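Local coordinates for INSIG protein homolog (Mycobacterium vanbaalenii PYR-1, PDB 4XU6) that binds diacylglycerol as a homotrimeric membrane protein homologous to the Insig regulators of sterol sensing, at residues Y34-V39 with L145-Y150; G22-V27 with F41-P46; D72-C77 with L178-V183. One frame throughout, in Å; residues are numbered along the deposited sequence.

Interactions 1 and 2 are neighbours, their centres about 12 Å apart, and both mix buried with exposed residues at the end of the helix bundle that holds Tyr-150 and His-26, which line the tridecanoic acid pocket. Interaction 1 ties the short strand 32-34 to strand 148-150; interaction 2 holds the hairpin 41-46 against helix 5-29. They meet through Tyr-34 OH and Asp-23 OD2. Polar bonds and aromatic rings dominate there, and each of the two contacts holds one diacylglycerol-binding residue. Interaction 3 lies beyond the chain's centre, about 37 and 29 Å from interactions 1 and 2, centre to centre, where the loop leading into helix 76-96 packs on helix 164-184 mainly through buried aliphatic carbon.

Interaction 1 (Y34-V39 with L145-Y150); sequences YHTDAV and LGVFAY. With BOG (octyl beta-D-glucopyranoside), chain C; TDA (N-tridecanoic acid), chain E.
The ring of Tyr-34 runs alongside Phe-148, its CD1 3.6 Å from Phe-148 CB, and the two side chains point the same way. Their ring centroids are 5.6 Å apart and the planes are inclined at 45°, an oblique apolar packing of two large side chains. Phe-148 carries CG between its backbone N and carbonyl carbon (chi1 71°), which carries the end of the ring away from segment 34-39 and onto Leu-142 and Val-143 of helix 122-144. The phenol of Tyr-34 continues past this apolar patch to hydrogen-bond Asp-23, a combination of greasy ring and polar end that suits tyrosine here. Tyr-34 and Phe-148 form a non-hydrogen-bonded pair of the antiparallel two-strand sheet 32-34/148-150, and Val-33 and Ala-149 are joined by backbone bonds. Just past the pair, His-35 N donates to Val-147 O over 2.8 Å at a fairly straight 160°, arriving tilted from the carbonyl plane. Segment 145-150 enters from helix 122-144 through a Schellman motif, in which Gly-146 takes the positive phi that glycine adopts readily. His-35 lies over this turn on the more exposed side, CB 3.4 Å from Gly-146 O. Thr-36 sends methyl CG2 toward Val-147 CG1, while its OG1, turned anti to the backbone N, shares a 2.5 Å hydrogen bond with O6 of octyl glucoside. At the far end of strand 148-150, O21 of tridecanoic acid approaches the edge of the Tyr-150 ring, 3.0 Å from Tyr-150 OH, which is also hydrogen-bonded to Glu-139.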
# COMPACT_ATOMS: atom_id res chain seq x y z
N TYR A 34 -26.41 6.83 -8.20
CA TYR A 34 -26.95 8.11 -8.65
C TYR A 34 -28.48 8.08 -8.81
O TYR A 34 -29.06 7.05 -9.16
CB TYR A 34 -26.31 8.56 -9.96
CG TYR A 34 -24.91 9.12 -9.79
CD1 TYR A 34 -24.71 10.41 -9.32
CD2 TYR A 34 -23.79 8.35 -10.10
CE1 TYR A 34 -23.44 10.93 -9.16
CE2 TYR A 34 -22.50 8.86 -9.95
CZ TYR A 34 -22.34 10.16 -9.48
OH TYR A 34 -21.08 10.70 -9.32
N HIS A 35 -29.12 9.21 -8.55
CA HIS A 35 -30.56 9.36 -8.73
C HIS A 35 -30.85 10.63 -9.52
O HIS A 35 -31.64 11.46 -9.08
CB HIS A 35 -31.27 9.45 -7.37
CG HIS A 35 -31.03 8.28 -6.47
ND1 HIS A 35 -31.49 7.01 -6.76
CD2 HIS A 35 -30.38 8.18 -5.29
CE1 HIS A 35 -31.13 6.18 -5.80
NE2 HIS A 35 -30.45 6.87 -4.89
N THR A 36 -30.19 10.79 -10.66
CA THR A 36 -30.36 11.99 -11.47
C THR A 36 -30.44 11.69 -12.98
O THR A 36 -29.57 12.07 -13.76
CB THR A 36 -29.28 13.05 -11.16
OG1 THR A 36 -29.43 14.15 -12.06
CG2 THR A 36 -27.86 12.45 -11.29
N ASP A 37 -31.52 11.04 -13.39
CA ASP A 37 -31.64 10.49 -14.74
C ASP A 37 -31.73 11.54 -15.85
O ASP A 37 -31.49 11.25 -17.02
CB ASP A 37 -32.87 9.56 -14.81
CG ASP A 37 -32.75 8.35 -13.90
OD1 ASP A 37 -31.65 8.08 -13.38
OD2 ASP A 37 -33.77 7.66 -13.70
N ALA A 38 -32.06 12.77 -15.48
CA ALA A 38 -32.31 13.83 -16.45
C ALA A 38 -31.07 14.45 -17.11
O ALA A 38 -31.18 15.14 -18.13
N VAL A 39 -29.88 14.20 -16.56
CA VAL A 39 -28.66 14.76 -17.14
C VAL A 39 -27.90 13.71 -17.93
O VAL A 39 -28.03 12.51 -17.67
CB VAL A 39 -27.73 15.37 -16.06
CG1 VAL A 39 -28.40 16.58 -15.42
CG2 VAL A 39 -27.38 14.33 -15.01
N LEU A 145 -30.02 16.74 -1.28
CA LEU A 145 -30.84 17.12 -2.43
C LEU A 145 -31.35 15.91 -3.22
O LEU A 145 -32.16 16.07 -4.14
CB LEU A 145 -30.08 18.06 -3.36
CG LEU A 145 -29.84 19.49 -2.88
CD1 LEU A 145 -28.88 20.22 -3.81
CD2 LEU A 145 -31.16 20.25 -2.78
N GLY A 146 -30.88 14.72 -2.87
CA GLY A 146 -31.35 13.49 -3.51
C GLY A 146 -30.67 13.18 -4.83
O GLY A 146 -31.14 12.33 -5.60
N VAL A 147 -29.56 13.85 -5.09
CA VAL A 147 -28.84 13.69 -6.36
C VAL A 147 -28.18 12.31 -6.47
O VAL A 147 -28.20 11.67 -7.54
CB VAL A 147 -27.78 14.81 -6.53
CG1 VAL A 147 -26.91 14.55 -7.75
CG2 VAL A 147 -28.45 16.17 -6.64
N PHE A 148 -27.59 11.85 -5.37
CA PHE A 148 -27.07 10.49 -5.27
C PHE A 148 -27.10 10.08 -3.81
O PHE A 148 -27.43 10.88 -2.94
CB PHE A 148 -25.66 10.38 -5.89
CG PHE A 148 -24.56 11.05 -5.08
CD1 PHE A 148 -24.40 12.42 -5.11
CD2 PHE A 148 -23.65 10.28 -4.35
CE1 PHE A 148 -23.37 13.05 -4.40
CE2 PHE A 148 -22.62 10.89 -3.62
CZ PHE A 148 -22.48 12.27 -3.65
N ALA A 149 -26.77 8.82 -3.53
CA ALA A 149 -26.69 8.38 -2.14
C ALA A 149 -25.53 7.42 -1.96
O ALA A 149 -25.09 6.77 -2.91
CB ALA A 149 -28.00 7.72 -1.72
N TYR A 150 -25.04 7.31 -0.73
CA TYR A 150 -24.05 6.29 -0.39
C TYR A 150 -24.75 5.01 0.06
O TYR A 150 -25.90 5.03 0.49
CB TYR A 150 -23.08 6.80 0.70
CG TYR A 150 -21.95 7.61 0.12
CD1 TYR A 150 -22.12 8.96 -0.19
CD2 TYR A 150 -20.70 7.03 -0.12
CE1 TYR A 150 -21.09 9.70 -0.74
CE2 TYR A 150 -19.66 7.77 -0.66
CZ TYR A 150 -19.86 9.10 -0.97
OH TYR A 150 -18.83 9.84 -1.52
C1 BOG C . -28.22 19.90 -13.08
O1 BOG C . -27.32 20.31 -14.11
C2 BOG C . -29.63 19.74 -13.64
O2 BOG C . -30.05 20.98 -14.23
C3 BOG C . -30.56 19.33 -12.52
O3 BOG C . -31.90 19.21 -13.00
C4 BOG C . -30.07 18.01 -11.96
O4 BOG C . -30.91 17.61 -10.87
C5 BOG C . -28.64 18.16 -11.46
O5 BOG C . -27.77 18.68 -12.48
C6 BOG C . -28.10 16.82 -10.96
O6 BOG C . -27.69 16.01 -12.06
C1' BOG C . -26.22 21.03 -13.58
C2' BOG C . -25.26 21.33 -14.73
C3' BOG C . -24.32 22.47 -14.34
C4' BOG C . -23.22 22.65 -15.38
C5' BOG C . -21.89 22.91 -14.68
C6' BOG C . -21.66 21.82 -13.63
C7' BOG C . -20.52 22.14 -12.68
C8' BOG C . -19.41 22.89 -13.38
O21 TDA E . -16.56 9.74 -3.54
O22 TDA E . -18.19 10.93 -4.70
C21 TDA E . -17.00 10.83 -4.42
C22 TDA E . -16.00 11.76 -5.04
C23 TDA E . -14.64 11.68 -4.33
C24 TDA E . -13.58 12.51 -5.07
C25 TDA E . -12.26 12.52 -4.30
C26 TDA E . -11.18 13.32 -5.03
C27 TDA E . -10.79 12.57 -6.29
C28 TDA E . -9.69 13.27 -7.06
C29 TDA E . -9.46 12.55 -8.37
C30 TDA E . -8.33 13.24 -9.10
C31 TDA E . -7.02 13.03 -8.34
C32 TDA E . -5.84 13.55 -9.15
C33 TDA E . -4.67 13.89 -8.24

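Interaction 2 (G22-V27 with F41-P46); sequences GDHSHV and FVWSSP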
# COMPACT_ATOMS: atom_id res chain seq x y z
N GLY A 22 -12.44 6.52 -10.55
CA GLY A 22 -12.83 6.32 -9.17
C GLY A 22 -14.34 6.27 -9.01
O GLY A 22 -14.88 5.45 -8.26
N ASP A 23 -15.05 7.15 -9.72
CA ASP A 23 -16.50 7.17 -9.59
C ASP A 23 -17.14 5.94 -10.24
O ASP A 23 -18.08 5.38 -9.70
CB ASP A 23 -17.08 8.45 -10.19
CG ASP A 23 -18.47 8.78 -9.65
OD1 ASP A 23 -18.72 8.60 -8.43
OD2 ASP A 23 -19.31 9.23 -10.45
N HIS A 24 -16.61 5.50 -11.38
CA HIS A 24 -17.09 4.24 -11.93
C HIS A 24 -16.90 3.10 -10.92
O HIS A 24 -17.78 2.27 -10.74
CB HIS A 24 -16.35 3.86 -13.22
CG HIS A 24 -16.59 2.44 -13.62
ND1 HIS A 24 -17.77 2.02 -14.19
CD2 HIS A 24 -15.83 1.32 -13.47
CE1 HIS A 24 -17.72 0.72 -14.41
NE2 HIS A 24 -16.56 0.27 -13.97
N SER A 25 -15.75 3.09 -10.25
CA SER A 25 -15.47 2.07 -9.24
C SER A 25 -16.50 2.09 -8.11
O SER A 25 -17.00 1.05 -7.69
CB SER A 25 -14.05 2.23 -8.69
OG SER A 25 -13.09 2.02 -9.72
N HIS A 26 -16.83 3.29 -7.61
CA HIS A 26 -17.86 3.42 -6.58
C HIS A 26 -19.24 2.94 -7.07
O HIS A 26 -19.95 2.24 -6.34
CB HIS A 26 -17.97 4.87 -6.09
CG HIS A 26 -16.97 5.20 -5.03
ND1 HIS A 26 -16.80 6.48 -4.54
CD2 HIS A 26 -16.09 4.42 -4.35
CE1 HIS A 26 -15.85 6.47 -3.61
NE2 HIS A 26 -15.41 5.24 -3.47
N VAL A 27 -19.60 3.31 -8.29
CA VAL A 27 -20.92 2.93 -8.81
C VAL A 27 -21.03 1.41 -9.02
O VAL A 27 -22.00 0.79 -8.56
CB VAL A 27 -21.27 3.69 -10.10
CG1 VAL A 27 -22.52 3.08 -10.78
CG2 VAL A 27 -21.50 5.17 -9.79
N PHE A 41 -24.95 11.34 -18.94
CA PHE A 41 -23.87 10.69 -18.20
C PHE A 41 -22.64 10.51 -19.08
O PHE A 41 -22.75 10.38 -20.30
CB PHE A 41 -24.32 9.33 -17.65
CG PHE A 41 -25.00 9.42 -16.31
CD1 PHE A 41 -26.16 10.17 -16.16
CD2 PHE A 41 -24.47 8.76 -15.19
CE1 PHE A 41 -26.80 10.26 -14.93
CE2 PHE A 41 -25.10 8.86 -13.95
CZ PHE A 41 -26.27 9.61 -13.82
N VAL A 42 -21.46 10.52 -18.45
CA VAL A 42 -20.22 10.17 -19.12
C VAL A 42 -19.72 8.94 -18.37
O VAL A 42 -19.42 9.03 -17.17
CB VAL A 42 -19.17 11.31 -19.01
CG1 VAL A 42 -17.85 10.89 -19.65
CG2 VAL A 42 -19.69 12.58 -19.67
N TRP A 43 -19.65 7.81 -19.06
CA TRP A 43 -19.40 6.53 -18.39
C TRP A 43 -20.44 6.34 -17.27
O TRP A 43 -21.64 6.35 -17.55
CB TRP A 43 -17.96 6.48 -17.84
CG TRP A 43 -17.42 5.09 -17.61
CD1 TRP A 43 -18.07 3.91 -17.81
CD2 TRP A 43 -16.11 4.75 -17.14
NE1 TRP A 43 -17.25 2.85 -17.49
CE2 TRP A 43 -16.04 3.34 -17.08
CE3 TRP A 43 -14.98 5.49 -16.77
CZ2 TRP A 43 -14.89 2.66 -16.66
CZ3 TRP A 43 -13.83 4.81 -16.35
CH2 TRP A 43 -13.80 3.41 -16.30
N SER A 44 -20.00 6.19 -16.02
CA SER A 44 -20.95 5.95 -14.92
C SER A 44 -21.36 7.22 -14.18
O SER A 44 -22.11 7.15 -13.20
CB SER A 44 -20.36 4.96 -13.91
OG SER A 44 -19.98 3.74 -14.54
N SER A 45 -20.89 8.38 -14.64
CA SER A 45 -21.03 9.63 -13.90
C SER A 45 -21.86 10.67 -14.65
O SER A 45 -21.73 10.79 -15.87
CB SER A 45 -19.65 10.26 -13.64
OG SER A 45 -18.78 9.35 -13.00
N PRO A 46 -22.65 11.46 -13.91
CA PRO A 46 -23.26 12.66 -14.50
C PRO A 46 -22.16 13.53 -15.07
O PRO A 46 -21.08 13.61 -14.46
CB PRO A 46 -23.88 13.38 -13.29
CG PRO A 46 -24.07 12.32 -12.25
CD PRO A 46 -22.92 11.35 -12.47
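Buried Asp-23 and Ser-45 make the tight inner part of this contact: Ser-45 OG donates to the anti lone pair of Asp-23 OD2 over 2.6 Å. The same oxygen is also hydrogen-bonded to Tyr-34 OH, so two hydroxyls grip it. Small Ser-45 suits the place because its short side chain brings a hydroxyl to the acid while lying against Leu-20 of helix 5-29. The segment 41-46 is a beta hairpin whose type II' turn, Val-42 to Ser-45, brings Trp-43 and Ser-44 to the outward-facing side of the helix. This side is nearer solvent, yet the rings pack closely. His-24 swings its ring out with CG anti to the backbone N (chi1 167°) and lays it over the six-membered ring of Trp-43 as an offset stack, centroids 4.4 Å apart and planes only 11° from parallel. His-24 CB adds a CH-pi contact, 3.8 Å from the centroid of that ring and almost on its normal. Ser-44 OG meets the edge of the imidazole instead, in its plane, 2.8 Å from His-24 ND1 in a nearly straight hydrogen bond whose donor could be either atom. Face and edge together fix the rotation of the histidine. Val-27 meets Ser-44 more loosely, CB to CB 4.1 Å, and Val-102 of the second subunit packs on both His-24 and Trp-43, so the exposed indole also borders the trimer interface. The two hydroxyls on its carboxylate oxygen would be expected to offset part of the cost of burying a charge on Asp-23.

Interaction 3 (D72-C77 with L178-V183); sequences DGVTAC and LGELAV. Unlike the reference sequence in segment 72-77: Cys-77 (reference Arg). With BOG (octyl beta-D-glucopyranoside), chain D; BOG (octyl beta-D-glucopyranoside), chain B.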
# COMPACT_ATOMS: atom_id res chain seq x y z
N ASP A 72 10.68 24.28 -5.98
CA ASP A 72 11.18 24.21 -7.35
C ASP A 72 11.74 22.82 -7.66
O ASP A 72 12.03 22.50 -8.81
CB ASP A 72 12.23 25.28 -7.59
N GLY A 73 11.88 21.99 -6.63
CA GLY A 73 12.53 20.70 -6.81
C GLY A 73 11.60 19.53 -7.09
O GLY A 73 12.03 18.38 -7.10
N VAL A 74 10.32 19.83 -7.31
CA VAL A 74 9.31 18.79 -7.57
C VAL A 74 9.54 18.10 -8.92
O VAL A 74 9.91 18.74 -9.90
CB VAL A 74 7.88 19.38 -7.48
CG1 VAL A 74 6.83 18.40 -8.02
CG2 VAL A 74 7.57 19.74 -6.04
N THR A 75 9.32 16.78 -8.97
CA THR A 75 9.63 16.03 -10.17
C THR A 75 8.40 15.36 -10.76
O THR A 75 7.38 15.20 -10.08
CB THR A 75 10.64 14.93 -9.87
OG1 THR A 75 10.05 14.00 -8.95
CG2 THR A 75 11.88 15.52 -9.23
N ALA A 76 8.50 14.95 -12.02
CA ALA A 76 7.39 14.27 -12.68
C ALA A 76 7.04 12.95 -12.00
O ALA A 76 5.88 12.55 -11.97
CB ALA A 76 7.70 14.04 -14.15
N CYS A 77 8.04 12.25 -11.45
CA CYS A 77 7.75 10.97 -10.81
C CYS A 77 7.09 11.14 -9.45
O CYS A 77 6.33 10.27 -9.01
CB CYS A 77 9.00 10.11 -10.68
SG CYS A 77 8.98 8.73 -11.83
N LEU A 178 1.00 19.13 -8.00
CA LEU A 178 0.88 19.29 -9.45
C LEU A 178 1.05 20.76 -9.86
O LEU A 178 1.63 21.05 -10.90
CB LEU A 178 -0.46 18.76 -9.95
CG LEU A 178 -0.60 17.24 -9.91
CD1 LEU A 178 -2.03 16.80 -10.22
CD2 LEU A 178 0.38 16.63 -10.89
N GLY A 179 0.52 21.68 -9.05
CA GLY A 179 0.72 23.10 -9.31
C GLY A 179 2.19 23.50 -9.23
O GLY A 179 2.69 24.24 -10.08
N GLU A 180 2.89 23.00 -8.21
CA GLU A 180 4.32 23.25 -8.08
C GLU A 180 5.07 22.70 -9.29
O GLU A 180 5.98 23.35 -9.82
CB GLU A 180 4.88 22.64 -6.80
CG GLU A 180 4.32 23.23 -5.52
CD GLU A 180 4.73 22.47 -4.29
OE1 GLU A 180 4.20 21.37 -4.06
OE2 GLU A 180 5.57 22.99 -3.52
N LEU A 181 4.69 21.50 -9.72
CA LEU A 181 5.34 20.89 -10.88
C LEU A 181 5.11 21.69 -12.16
O LEU A 181 6.02 21.83 -12.98
CB LEU A 181 4.86 19.45 -11.10
CG LEU A 181 5.48 18.77 -12.32
CD1 LEU A 181 6.99 18.73 -12.22
CD2 LEU A 181 4.93 17.36 -12.49
N ALA A 182 3.89 22.19 -12.35
CA ALA A 182 3.57 22.92 -13.58
C ALA A 182 4.52 24.11 -13.78
O ALA A 182 5.00 24.37 -14.89
CB ALA A 182 2.12 23.39 -13.57
N VAL A 183 4.81 24.81 -12.68
CA VAL A 183 5.74 25.94 -12.74
C VAL A 183 7.18 25.48 -12.89
O VAL A 183 7.92 25.99 -13.73
CB VAL A 183 5.60 26.85 -11.51
CG1 VAL A 183 6.71 27.94 -11.50
CG2 VAL A 183 4.21 27.48 -11.47
C1 BOG D . 11.69 9.80 -5.83
O1 BOG D . 10.59 9.10 -5.27
C2 BOG D . 12.64 8.81 -6.48
O2 BOG D . 12.99 7.76 -5.56
C3 BOG D . 13.88 9.55 -6.93
O3 BOG D . 14.72 8.65 -7.67
C4 BOG D . 13.53 10.73 -7.84
O4 BOG D . 14.54 11.74 -7.72
C5 BOG D . 12.18 11.40 -7.60
O5 BOG D . 11.20 10.65 -6.87
C6 BOG D . 11.61 11.62 -8.99
O6 BOG D . 11.98 10.52 -9.83
C1' BOG D . 9.35 9.60 -5.76
C2' BOG D . 8.25 9.13 -4.82
C3' BOG D . 7.03 8.73 -5.62
C4' BOG D . 6.24 7.69 -4.84
C5' BOG D . 4.96 8.29 -4.27
C6' BOG D . 4.43 7.44 -3.14
C7' BOG D . 3.19 8.07 -2.52
C8' BOG D . 2.69 7.22 -1.37
C1 BOG B . 3.54 24.19 -21.01
O1 BOG B . 2.69 23.65 -20.00
C2 BOG B . 4.46 25.26 -20.41
O2 BOG B . 3.67 26.30 -19.83
C3 BOG B . 5.38 25.83 -21.48
O3 BOG B . 6.33 26.70 -20.87
C4 BOG B . 6.12 24.69 -22.17
O4 BOG B . 6.87 25.23 -23.26
C5 BOG B . 5.15 23.61 -22.66
O5 BOG B . 4.32 23.15 -21.59
C6 BOG B . 5.89 22.43 -23.28
O6 BOG B . 6.73 21.79 -22.31
C1' BOG B . 1.94 22.50 -20.41
C2' BOG B . 1.43 21.81 -19.14
C3' BOG B . 1.61 20.30 -19.14
C4' BOG B . 2.40 19.85 -17.92
C5' BOG B . 1.55 19.69 -16.67
C6' BOG B . 1.81 18.31 -16.06
C7' BOG B . 1.25 18.19 -14.64
C8' BOG B . 1.98 19.13 -13.70
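Backbones approach most closely where Val-74 CA lies 5.6 Å from Leu-181 CA, the extended lead-in to helix 76-96 passing beside one turn of helix 164-184. In this six-helix transmembrane bundle the loop before helix 76-96, with the helix's first residue Ala-76, packs on the last turns of helix 164-184. Val-74 is the main wedge. Its branched side chain divides over the helix surface, CG1 resting 3.8 Å from Leu-181 CB and CG2 4.0 Å from Glu-180 CB, and a compact beta-branched residue fits between two such neighbours. Leu-181 reaches back from the helix. With CG anti to its own backbone N (chi1 178°), the isobutyl group turns along the lead-in, putting CD1 3.7 Å from Val-74 O and CD2 4.0 Å from Ala-76 CA, where the small alanine lets the methyl come close to the main chain. Ala-79, one turn further along helix 76-96, also touches Leu-181. Glu-180 brings only its aliphatic CB to Val-74; its carboxylate goes on to a salt bridge with Arg-71 and a long, weak ion pair with Arg-64, which would be expected to keep the buried acid charged. Thr-75 is the N-cap of helix 76-96: its hydroxyl takes up a backbone N-H in the first turn, while its own N is bonded to Gln-78 OE1, a role that suits a short hydroxyl residue. Cys-77, an engineered replacement for arginine, points away from helix 164-184 and packs on Trp-116 of the second subunit. The other side of Leu-181 is covered by the alkyl tail of an octyl glucoside, whose terminal C8' lies 3.4 Å from Leu-178 O and 3.6 Å from Leu-181 CD2.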